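Local coordinates for protein Rho guanine nucleotide exchange factor 11 (Homo sapiens, PDB 5JHH) that probably activates Rho-family GTPases as a guanine nucleotide exchange factor, through a catalytic DH domain followed by a PH domain, at residues Asn56-Glu61 and Ser139-Phe144. Sequence-based numbering, arbitrary orientation.
Sequences NLMPRE and SRFQLF
L57 packs its isobutyl group against R140, F141 and F144 of helix 139-150, where a Schellman motif ends the long helix 18-54 within the all-helical RhoGEF (DH) domain. CD1 of L57 makes the closest apolar contact, 3.5 Å from CB of F144, and also touches CD1 of F141 (3.9 Å). CG of L57, anti to the carbonyl carbon and beside the backbone N, comes over one face of the F144 ring in a CH-pi contact, 3.9 Å from the ring centroid and 14° off its normal; the second torsion then places the two methyls. CD2 lies 3.8 Å from NH2 of R140, and both methyls sit over the same face of the guanidinium. M58 extends the apolar patch: its chain bends at the third torsion and brings CE 3.7 Å from CE1 of F141, obliquely to the ring. Farther out, I131 of helix 124-137 touches both M58 and F141, while M52 of helix 18-54 touches M58 and F144, and thus the patch joins three helices and the linker between 18-54 and 60-66. The polar side of the contact belongs to R140, whose chain runs extended from CG to NE past L57. NH2 donates a hydrogen bond to O of E55, and NH1 donates one to O of N56; together they should restrain rotation of the guanidinium. Both acceptors lie at the helix terminus, where N56, with positive phi, is the C-prime residue; the positive charge probably suits the partial negative charge there. The NH1 to N56 O bond is 3.2 Å long and bent to 143° at the hydrogen; O lies close to the guanidinium plane, but NH1 stands 58° out of the carbonyl plane.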
ATOM      1  N   ASN A  56      15.286  17.939 -23.219  1.00 31.58           N
ATOM      2  CA  ASN A  56      15.989  16.643 -23.359  1.00 32.37           C
ATOM      3  C   ASN A  56      16.806  16.203 -22.147  1.00 31.17           C
ATOM      4  O   ASN A  56      17.962  15.831 -22.257  1.00 33.15           O
ATOM      5  CB  ASN A  56      16.899  16.661 -24.588  1.00 30.83           C
ATOM      6  CG  ASN A  56      16.118  16.889 -25.877  1.00 33.45           C
ATOM      7  OD1 ASN A  56      15.490  15.955 -26.421  1.00 33.85           O
ATOM      8  ND2 ASN A  56      16.105  18.147 -26.349  1.00 31.54           N
ATOM      9  N   LEU A  57      16.186  16.218 -20.987  1.00 31.25           N
ATOM     10  CA  LEU A  57      16.809  15.718 -19.782  1.00 30.04           C
ATOM     11  C   LEU A  57      17.094  14.237 -19.853  1.00 26.85           C
ATOM     12  O   LEU A  57      18.027  13.715 -19.178  1.00 26.19           O
ATOM     13  CB  LEU A  57      15.937  16.004 -18.570  1.00 35.26           C
ATOM     14  CG  LEU A  57      16.116  17.412 -18.018  1.00 40.93           C
ATOM     15  CD1 LEU A  57      17.410  17.474 -17.237  1.00 46.07           C
ATOM     16  CD2 LEU A  57      16.100  18.473 -19.119  1.00 45.40           C
ATOM     17  N   MET A  58      16.309  13.530 -20.649  1.00 25.28           N
ATOM     18  CA  MET A  58      16.537  12.095 -20.774  1.00 24.53           C
ATOM     19  C   MET A  58      16.057  11.604 -22.124  1.00 25.82           C
ATOM     20  O   MET A  58      15.329  12.309 -22.818  1.00 28.34           O
ATOM     21  CB  MET A  58      15.867  11.357 -19.621  1.00 25.43           C
ATOM     22  CG  MET A  58      14.338  11.163 -19.722  1.00 26.92           C
ATOM     23  SD  MET A  58      13.620  10.423 -18.218  1.00 27.65           S
ATOM     24  CE  MET A  58      13.914  11.661 -16.980  1.00 28.86           C
ATOM     25  N   PRO A  59      16.512  10.417 -22.536  1.00 26.55           N
ATOM     26  CA  PRO A  59      16.038   9.872 -23.801  1.00 29.04           C
ATOM     27  C   PRO A  59      14.514   9.762 -23.821  1.00 29.87           C
ATOM     28  O   PRO A  59      13.920   9.449 -22.788  1.00 28.46           O
ATOM     29  CB  PRO A  59      16.666   8.468 -23.841  1.00 28.30           C
ATOM     30  CG  PRO A  59      17.838   8.537 -22.909  1.00 29.07           C
ATOM     31  CD  PRO A  59      17.471   9.529 -21.859  1.00 26.85           C
ATOM     32  N   ARG A  60      13.897   9.983 -24.975  0.50 29.68           N
ATOM     33  CA  ARG A  60      12.451   9.934 -25.059  0.50 32.20           C
ATOM     34  C   ARG A  60      11.904   8.555 -24.655  0.50 28.69           C
ATOM     35  O   ARG A  60      10.868   8.462 -24.011  0.50 26.92           O
ATOM     36  CB  ARG A  60      11.986  10.332 -26.453  0.50 37.50           C
ATOM     37  CG  ARG A  60      10.856  11.358 -26.429  0.50 45.36           C
ATOM     38  CD  ARG A  60      11.344  12.810 -26.382  0.50 46.22           C
ATOM     39  NE  ARG A  60      10.689  13.618 -27.414  0.50 45.06           N
ATOM     40  CZ  ARG A  60      10.976  14.889 -27.646  0.50 45.56           C
ATOM     41  NH1 ARG A  60      10.352  15.549 -28.610  0.50 47.17           N
ATOM     42  NH2 ARG A  60      11.889  15.500 -26.902  0.50 45.32           N
ATOM     43  N   GLU A  61      12.630   7.493 -24.963  1.00 25.72           N
ATOM     44  CA  GLU A  61      12.215   6.159 -24.573  1.00 26.78           C
ATOM     45  C   GLU A  61      12.106   6.043 -23.057  1.00 29.22           C
ATOM     46  O   GLU A  61      11.172   5.401 -22.564  1.00 29.22           O
ATOM     47  CB  GLU A  61      13.190   5.112 -25.101  1.00 27.92           C
ATOM     48  CG  GLU A  61      13.208   5.021 -26.638  1.00 30.51           C
ATOM     49  CD  GLU A  61      14.122   6.039 -27.336  1.00 31.62           C
ATOM     50  OE1 GLU A  61      14.784   6.902 -26.683  1.00 32.06           O
ATOM     51  OE2 GLU A  61      14.183   5.990 -28.577  1.00 34.75           O
ATOM     52  N   SER A 139      25.089  14.916 -13.150  1.00 30.22           N
ATOM     53  CA  SER A 139      25.033  16.166 -12.440  1.00 33.26           C
ATOM     54  C   SER A 139      23.989  17.049 -13.095  1.00 29.67           C
ATOM     55  O   SER A 139      23.250  17.714 -12.389  1.00 32.51           O
ATOM     56  CB  SER A 139      26.383  16.868 -12.443  1.00 33.56           C
ATOM     57  OG  SER A 139      26.739  17.046 -13.805  1.00 44.03           O
ATOM     58  N   ARG A 140      23.905  17.081 -14.416  1.00 26.41           N
ATOM     59  CA  ARG A 140      22.879  17.958 -14.999  1.00 29.56           C
ATOM     60  C   ARG A 140      21.456  17.521 -14.544  1.00 28.23           C
ATOM     61  O   ARG A 140      20.559  18.332 -14.407  1.00 28.43           O
ATOM     62  CB  ARG A 140      22.929  17.978 -16.517  1.00 27.60           C
ATOM     63  CG  ARG A 140      21.768  18.706 -17.156  1.00 26.95           C
ATOM     64  CD  ARG A 140      21.862  18.594 -18.675  1.00 30.35           C
ATOM     65  NE  ARG A 140      20.911  19.496 -19.344  1.00 30.73           N
ATOM     66  CZ  ARG A 140      19.983  19.135 -20.236  1.00 33.28           C
ATOM     67  NH1 ARG A 140      19.840  17.873 -20.635  1.00 33.74           N
ATOM     68  NH2 ARG A 140      19.183  20.063 -20.743  1.00 34.72           N
ATOM     69  N   PHE A 141      21.262  16.234 -14.344  1.00 25.84           N
ATOM     70  CA  PHE A 141      19.963  15.754 -14.060  1.00 28.53           C
ATOM     71  C   PHE A 141      19.636  16.056 -12.595  1.00 28.67           C
ATOM     72  O   PHE A 141      18.529  16.518 -12.263  1.00 26.17           O
ATOM     73  CB  PHE A 141      19.871  14.269 -14.329  1.00 28.32           C
ATOM     74  CG  PHE A 141      18.485  13.777 -14.250  1.00 34.81           C
ATOM     75  CD1 PHE A 141      17.564  14.207 -15.180  1.00 35.65           C
ATOM     76  CD2 PHE A 141      18.055  13.001 -13.187  1.00 34.28           C
ATOM     77  CE1 PHE A 141      16.243  13.825 -15.089  1.00 37.74           C
ATOM     78  CE2 PHE A 141      16.735  12.625 -13.090  1.00 33.65           C
ATOM     79  CZ  PHE A 141      15.828  13.021 -14.051  1.00 32.50           C
ATOM     80  N   GLN A 142      20.622  15.848 -11.729  1.00 29.99           N
ATOM     81  CA  GLN A 142      20.448  16.135 -10.291  1.00 32.03           C
ATOM     82  C   GLN A 142      20.131  17.589 -10.048  1.00 29.00           C
ATOM     83  O   GLN A 142      19.234  17.921  -9.283  1.00 27.94           O
ATOM     84  CB  GLN A 142      21.697  15.753  -9.532  1.00 37.75           C
ATOM     85  CG  GLN A 142      21.726  16.211  -8.082  1.00 44.88           C
ATOM     86  CD  GLN A 142      23.140  16.240  -7.558  1.00 55.07           C
ATOM     87  OE1 GLN A 142      23.683  17.310  -7.302  1.00 69.69           O
ATOM     88  NE2 GLN A 142      23.773  15.067  -7.462  1.00 54.24           N
ATOM     89  N   LEU A 143      20.833  18.450 -10.759  1.00 29.47           N
ATOM     90  CA  LEU A 143      20.552  19.886 -10.780  1.00 33.26           C
ATOM     91  C   LEU A 143      19.155  20.244 -11.242  1.00 30.24           C
ATOM     92  O   LEU A 143      18.488  21.096 -10.667  1.00 27.98           O
ATOM     93  CB  LEU A 143      21.549  20.611 -11.699  1.00 40.68           C
ATOM     94  CG  LEU A 143      22.467  21.586 -10.977  1.00 56.66           C
ATOM     95  CD1 LEU A 143      23.800  21.730 -11.721  1.00 60.81           C
ATOM     96  CD2 LEU A 143      21.740  22.925 -10.825  1.00 58.96           C
ATOM     97  N   PHE A 144      18.728  19.658 -12.351  1.00 28.00           N
ATOM     98  CA  PHE A 144      17.424  19.971 -12.857  1.00 25.68           C
ATOM     99  C   PHE A 144      16.350  19.559 -11.830  1.00 25.89           C
ATOM    100  O   PHE A 144      15.363  20.272 -11.601  1.00 25.24           O
ATOM    101  CB  PHE A 144      17.210  19.244 -14.174  1.00 27.79           C
ATOM    102  CG  PHE A 144      15.801  19.255 -14.614  1.00 29.13           C
ATOM    103  CD1 PHE A 144      14.915  18.338 -14.116  1.00 28.69           C
ATOM    104  CD2 PHE A 144      15.347  20.213 -15.475  1.00 32.52           C
ATOM    105  CE1 PHE A 144      13.600  18.359 -14.492  1.00 29.76           C
ATOM    106  CE2 PHE A 144      14.026  20.228 -15.862  1.00 33.45           C
ATOM    107  CZ  PHE A 144      13.149  19.315 -15.348  1.00 29.00           C
TER